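Local coordinates for DUF1436 domain-containing protein (Neisseria meningitidis, PDB 2GKP), which is of unknown function but belongs to the CdiI family, and so probably serves as an immunity protein that neutralises a toxin of contact-dependent growth inhibition, at residues E52-G55 / T56-Q60; Y16-E20 / R21-I25. All blocks are in the same frame, centred on the assembly; numbering follows the deposited sequence. Where two conformers were deposited one is given.

Contact 1 of 2, residues E52-G55 / T56-Q60; sequences ETLG and TTVLQ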
loop_
_atom_site.group_PDB
_atom_site.type_symbol
_atom_site.label_atom_id
_atom_site.label_comp_id
_atom_site.label_asym_id
_atom_site.label_seq_id
_atom_site.Cartn_x
_atom_site.Cartn_y
_atom_site.Cartn_z
ATOM N N GLU A 52 12.008 11.913 3.143
ATOM C CA GLU A 52 11.668 11.797 4.557
ATOM C C GLU A 52 10.140 11.741 4.791
ATOM O O GLU A 52 9.670 10.918 5.618
ATOM C CB GLU A 52 12.394 12.894 5.361
ATOM C CG GLU A 52 12.507 12.642 6.864
ATOM C CD GLU A 52 11.243 13.050 7.590
ATOM O OE1 GLU A 52 10.492 13.847 7.004
ATOM O OE2 GLU A 52 10.993 12.597 8.734
ATOM N N THR A 53 9.353 12.515 4.034
ATOM C CA THR A 53 7.904 12.510 4.190
ATOM C C THR A 53 7.353 11.178 3.657
ATOM O O THR A 53 6.442 10.594 4.251
ATOM C CB THR A 53 7.234 13.722 3.440
ATOM O OG1 THR A 53 7.767 14.944 3.972
ATOM C CG2 THR A 53 5.724 13.735 3.637
ATOM N N LEU A 54 7.887 10.707 2.543
ATOM C CA LEU A 54 7.407 9.461 1.963
ATOM C C LEU A 54 7.732 8.283 2.911
ATOM O O LEU A 54 6.848 7.454 3.218
ATOM C CB LEU A 54 8.049 9.236 0.594
ATOM C CG LEU A 54 7.691 7.936 -0.159
ATOM C CD1 LEU A 54 6.142 7.789 -0.250
ATOM C CD2 LEU A 54 8.386 7.808 -1.506
ATOM N N GLY A 55 8.963 8.226 3.415
ATOM C CA GLY A 55 9.313 7.171 4.399
ATOM C C GLY A 55 8.449 7.205 5.664
ATOM O O GLY A 55 7.897 6.167 6.126
ATOM N N THR A 56 8.290 8.391 6.247
ATOM C CA THR A 56 7.435 8.536 7.436
ATOM C C THR A 56 5.993 8.137 7.186
ATOM O O THR A 56 5.344 7.513 8.034
ATOM C CB THR A 56 7.542 9.980 7.976
ATOM O OG1 THR A 56 8.890 10.195 8.390
ATOM C CG2 THR A 56 6.597 10.258 9.145
ATOM N N THR A 57 5.460 8.526 6.032
ATOM C CA THR A 57 4.068 8.211 5.751
ATOM C C THR A 57 3.895 6.698 5.624
ATOM O O THR A 57 2.917 6.165 6.111
ATOM C CB THR A 57 3.600 8.943 4.441
ATOM O OG1 THR A 57 3.842 10.348 4.616
ATOM C CG2 THR A 57 2.123 8.714 4.160
ATOM N N VAL A 58 4.831 6.018 4.963
ATOM C CA VAL A 58 4.717 4.558 4.827
ATOM C C VAL A 58 4.923 3.879 6.181
ATOM O O VAL A 58 4.166 2.949 6.544
ATOM C CB VAL A 58 5.658 4.016 3.726
ATOM C CG1 VAL A 58 5.758 2.493 3.785
ATOM C CG2 VAL A 58 5.102 4.441 2.378
ATOM N N LEU A 59 5.866 4.371 6.981
ATOM C CA LEU A 59 5.984 3.815 8.366
ATOM C C LEU A 59 4.695 3.990 9.184
ATOM O O LEU A 59 4.278 3.069 9.934
ATOM C CB LEU A 59 7.185 4.405 9.115
ATOM C CG LEU A 59 8.536 3.959 8.575
ATOM C CD1 LEU A 59 9.637 4.890 9.107
ATOM C CD2 LEU A 59 8.847 2.501 8.954
ATOM N N GLN A 60 4.025 5.149 9.050
ATOM C CA GLN A 60 2.766 5.370 9.757
ATOM C C GLN A 60 1.706 4.381 9.253
ATOM O O GLN A 60 0.896 3.839 9.995
ATOM C CB GLN A 60 2.299 6.823 9.559
ATOM C CG GLN A 60 3.198 7.841 10.297
ATOM C CD GLN A 60 2.985 9.316 9.923
ATOM O OE1 GLN A 60 2.416 9.672 8.873
ATOM N NE2 GLN A 60 3.455 10.192 10.814
#
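Thr57 sits one turn beyond Thr53 on helix 51-63 and grips its carbonyl twice. Thr57 N reaches Thr53 O at 2.9 Å, and the hydroxyl OG1 comes to the same Thr53 O at 2.6 Å; the two donors lie on opposite faces of the carbonyl plane. The first torsion explains the second bond: with chi1 at -56°, OG1 stands beside its own backbone N and folds back along the helix toward the preceding turn. Thr53 and Thr57 run side by side, their side chains pointing the same way, yet the Thr53 hydroxyl OG1 is hydrogen-bonded to Asp50 OD1, just before the helix begins.

Thr56 repeats the rotamer one residue earlier. Its N donates to Glu52 O at 2.9 Å in a nearly straight bond, 165° at the hydrogen. Thr56 OG1 lies 3.0 Å from Glu52 O and 3.2 Å from Glu52 OE2. In the conformer given, a bend at chi2 brings the Glu52 carboxylate obliquely across Thr56.

The remaining backbone bonds are regular: Val58 N to Leu54 O, and Leu59 N to Gly55 O at 2.8 Å. The apolar contact is slight, Leu54 CD1 to Val58 CG2 at 4.4 Å; both side chains also touch Ile25 of strand 23-30 and Leu159 of helix 152-164.

The chemistry is that of an amphipathic alpha-helix: Leu54 and Val58 face the core, while the hydroxyl of the buried Thr57 gives its proton to Thr53 O, which is consistent with its side chain packing against strands 23-30 and 34-45.

Contact 2 of 2, residues Y16-E20 / R21-I25; sequences YKANE and RALII
Lys17 and Ile24 face each other as the antiparallel hydrogen-bonded pair of a beta hairpin. Lys17 N gives an almost straight bond to Ile24 O, 2.9 Å and 175° at the hydrogen, and Ile24 N returns one to Lys17 O at 2.8 Å. Nearer the turn, Asn19 N donates to Ala22 O at 3.0 Å. Between these bonds two CA-H...O contacts, Leu23 CA to Lys17 O and Ala18 CA to Ala22 O, add to the pairing.

Apolar packing occupies the face that bears Tyr16, Ala18, Leu23 and Ile25. In the conformer given, whose ring placement is tentative, Tyr16 has CG anti to its own N (chi1 169°) and its ring crosses Leu23 obliquely. Leu23 CD2 lies 3.7 Å from Ala18 CB.

At the exposed turn, charge takes over. Glu20 and Arg21 run alongside, their flat ends 83° apart, and a water bridges them, 2.7 Å from Glu20 OE2 and 3.0 Å from Arg21 NH2. Tyr101 also bonds Glu20 OE2 and makes a cation-pi contact with Arg21, and Leu99 O takes Arg21 NH1.

Backbone bonds and an apolar face thus hold the strands, while Glu20 and Arg21, sharing a water, are tied to Tyr101 and Leu99 O, which probably limits the movement of the turn.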
loop_
_atom_site.group_PDB
_atom_site.type_symbol
_atom_site.label_atom_id
_atom_site.label_comp_id
_atom_site.label_asym_id
_atom_site.label_seq_id
_atom_site.Cartn_x
_atom_site.Cartn_y
_atom_site.Cartn_z
ATOM N N TYR A 16 1.744 1.293 -1.747
ATOM C CA TYR A 16 2.226 2.578 -2.261
ATOM C C TYR A 16 1.916 2.555 -3.741
ATOM O O TYR A 16 2.586 1.858 -4.522
ATOM C CB TYR A 16 3.741 2.733 -1.979
ATOM C CG TYR A 16 4.451 3.884 -2.668
ATOM C CD1 TYR A 16 4.027 5.198 -2.511
ATOM C CD2 TYR A 16 5.595 3.658 -3.425
ATOM C CE1 TYR A 16 4.720 6.261 -3.130
ATOM C CE2 TYR A 16 6.282 4.711 -4.061
ATOM C CZ TYR A 16 5.832 6.001 -3.908
ATOM O OH TYR A 16 6.518 7.038 -4.514
ATOM N N LYS A 17 0.856 3.278 -4.115
ATOM C CA LYS A 17 0.432 3.380 -5.521
ATOM C C LYS A 17 0.740 4.753 -6.085
ATOM O O LYS A 17 0.848 5.719 -5.325
ATOM C CB LYS A 17 -1.062 3.090 -5.667
ATOM C CG LYS A 17 -1.343 1.599 -5.589
ATOM C CD LYS A 17 -2.815 1.313 -5.478
ATOM C CE LYS A 17 -3.128 -0.173 -5.752
ATOM N NZ LYS A 17 -2.401 -1.058 -4.785
ATOM N N ALA A 18 0.909 4.852 -7.411
ATOM C CA ALA A 18 1.286 6.142 -8.013
ATOM C C ALA A 18 0.762 6.213 -9.393
ATOM O O ALA A 18 0.959 5.275 -10.168
ATOM C CB ALA A 18 2.815 6.298 -8.060
ATOM N N ASN A 19 0.147 7.341 -9.731
ATOM C CA ASN A 19 -0.230 7.599 -11.122
ATOM C C ASN A 19 0.252 8.982 -11.516
ATOM O O ASN A 19 1.115 9.548 -10.827
ATOM C CB ASN A 19 -1.742 7.315 -11.373
ATOM C CG ASN A 19 -2.691 8.301 -10.687
ATOM O OD1 ASN A 19 -3.947 8.110 -10.701
ATOM N ND2 ASN A 19 -2.134 9.370 -10.133
ATOM N N GLU A 20 -0.260 9.521 -12.621
ATOM C CA GLU A 20 0.280 10.801 -13.049
ATOM C C GLU A 20 -0.174 11.977 -12.186
ATOM O O GLU A 20 0.284 13.111 -12.410
ATOM C CB GLU A 20 -0.032 11.082 -14.540
ATOM C CG GLU A 20 -1.489 11.490 -14.865
ATOM C CD GLU A 20 -2.500 10.364 -14.798
ATOM O OE1 GLU A 20 -2.103 9.171 -14.658
ATOM O OE2 GLU A 20 -3.704 10.703 -14.923
ATOM N N ARG A 21 -1.072 11.740 -11.219
ATOM C CA ARG A 21 -1.517 12.851 -10.347
ATOM C C ARG A 21 -1.080 12.744 -8.899
ATOM O O ARG A 21 -1.080 13.749 -8.216
ATOM C CB ARG A 21 -3.004 13.042 -10.414
ATOM C CG ARG A 21 -3.470 13.529 -11.785
ATOM C CD ARG A 21 -4.956 13.899 -11.792
ATOM N NE ARG A 21 -5.346 14.064 -13.205
ATOM C CZ ARG A 21 -6.590 14.069 -13.683
ATOM N NH1 ARG A 21 -7.629 14.051 -12.858
ATOM N NH2 ARG A 21 -6.756 14.100 -15.006
ATOM N N ALA A 22 -0.756 11.538 -8.409
ATOM C CA ALA A 22 -0.526 11.399 -6.987
ATOM C C ALA A 22 0.201 10.144 -6.628
ATOM O O ALA A 22 0.158 9.140 -7.363
ATOM C CB ALA A 22 -1.870 11.395 -6.245
ATOM N N LEU A 23 0.816 10.199 -5.451
ATOM C CA LEU A 23 1.180 9.001 -4.665
ATOM C C LEU A 23 0.056 8.713 -3.660
ATOM O O LEU A 23 -0.543 9.658 -3.154
ATOM C CB LEU A 23 2.492 9.221 -3.897
ATOM C CG LEU A 23 3.626 9.901 -4.661
ATOM C CD1 LEU A 23 4.833 10.082 -3.743
ATOM C CD2 LEU A 23 4.008 9.063 -5.881
ATOM N N ILE A 24 -0.253 7.433 -3.426
ATOM C CA ILE A 24 -1.393 7.049 -2.601
ATOM C C ILE A 24 -0.887 5.946 -1.677
ATOM O O ILE A 24 -0.587 4.839 -2.114
ATOM C CB ILE A 24 -2.575 6.568 -3.477
ATOM C CG1 ILE A 24 -2.895 7.593 -4.587
ATOM C CG2 ILE A 24 -3.779 6.305 -2.568
ATOM C CD1 ILE A 24 -3.308 6.992 -5.881
ATOM N N ILE A 25 -0.756 6.265 -0.384
ATOM C CA ILE A 25 -0.164 5.334 0.571
ATOM C C ILE A 25 -1.301 4.770 1.418
ATOM O O ILE A 25 -2.182 5.504 1.893
ATOM C CB ILE A 25 0.845 6.043 1.485
ATOM C CG1 ILE A 25 2.005 6.637 0.697
ATOM C CG2 ILE A 25 1.333 5.082 2.558
ATOM C CD1 ILE A 25 2.504 5.835 -0.332
HETATM O O HOH W 1 -4.523 12.737 -16.419
#

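Overall arrangement
From the N terminus, strand 11-18 turns at contact 2 into strand 23-30, closing the first hairpin of the antiparallel sheet. Strand 34-45 then adds to the other edge of strand 23-30, and the chain leaves the sheet for helix 51-63, where contact 1 forms. The two are in series, neither nested nor crossed, with centres about 14 Å apart. They nevertheless touch: Val58 CG2 lies 3.8 Å from Ile25 CG2 and, in the conformer given, Leu54 CD1 3.6 Å from Tyr16 CE1. The helix of contact 1 therefore packs on the apolar face of the hairpin of contact 2, and helix 152-164, near the C terminus, packs against both strand 11-18 and helix 51-63.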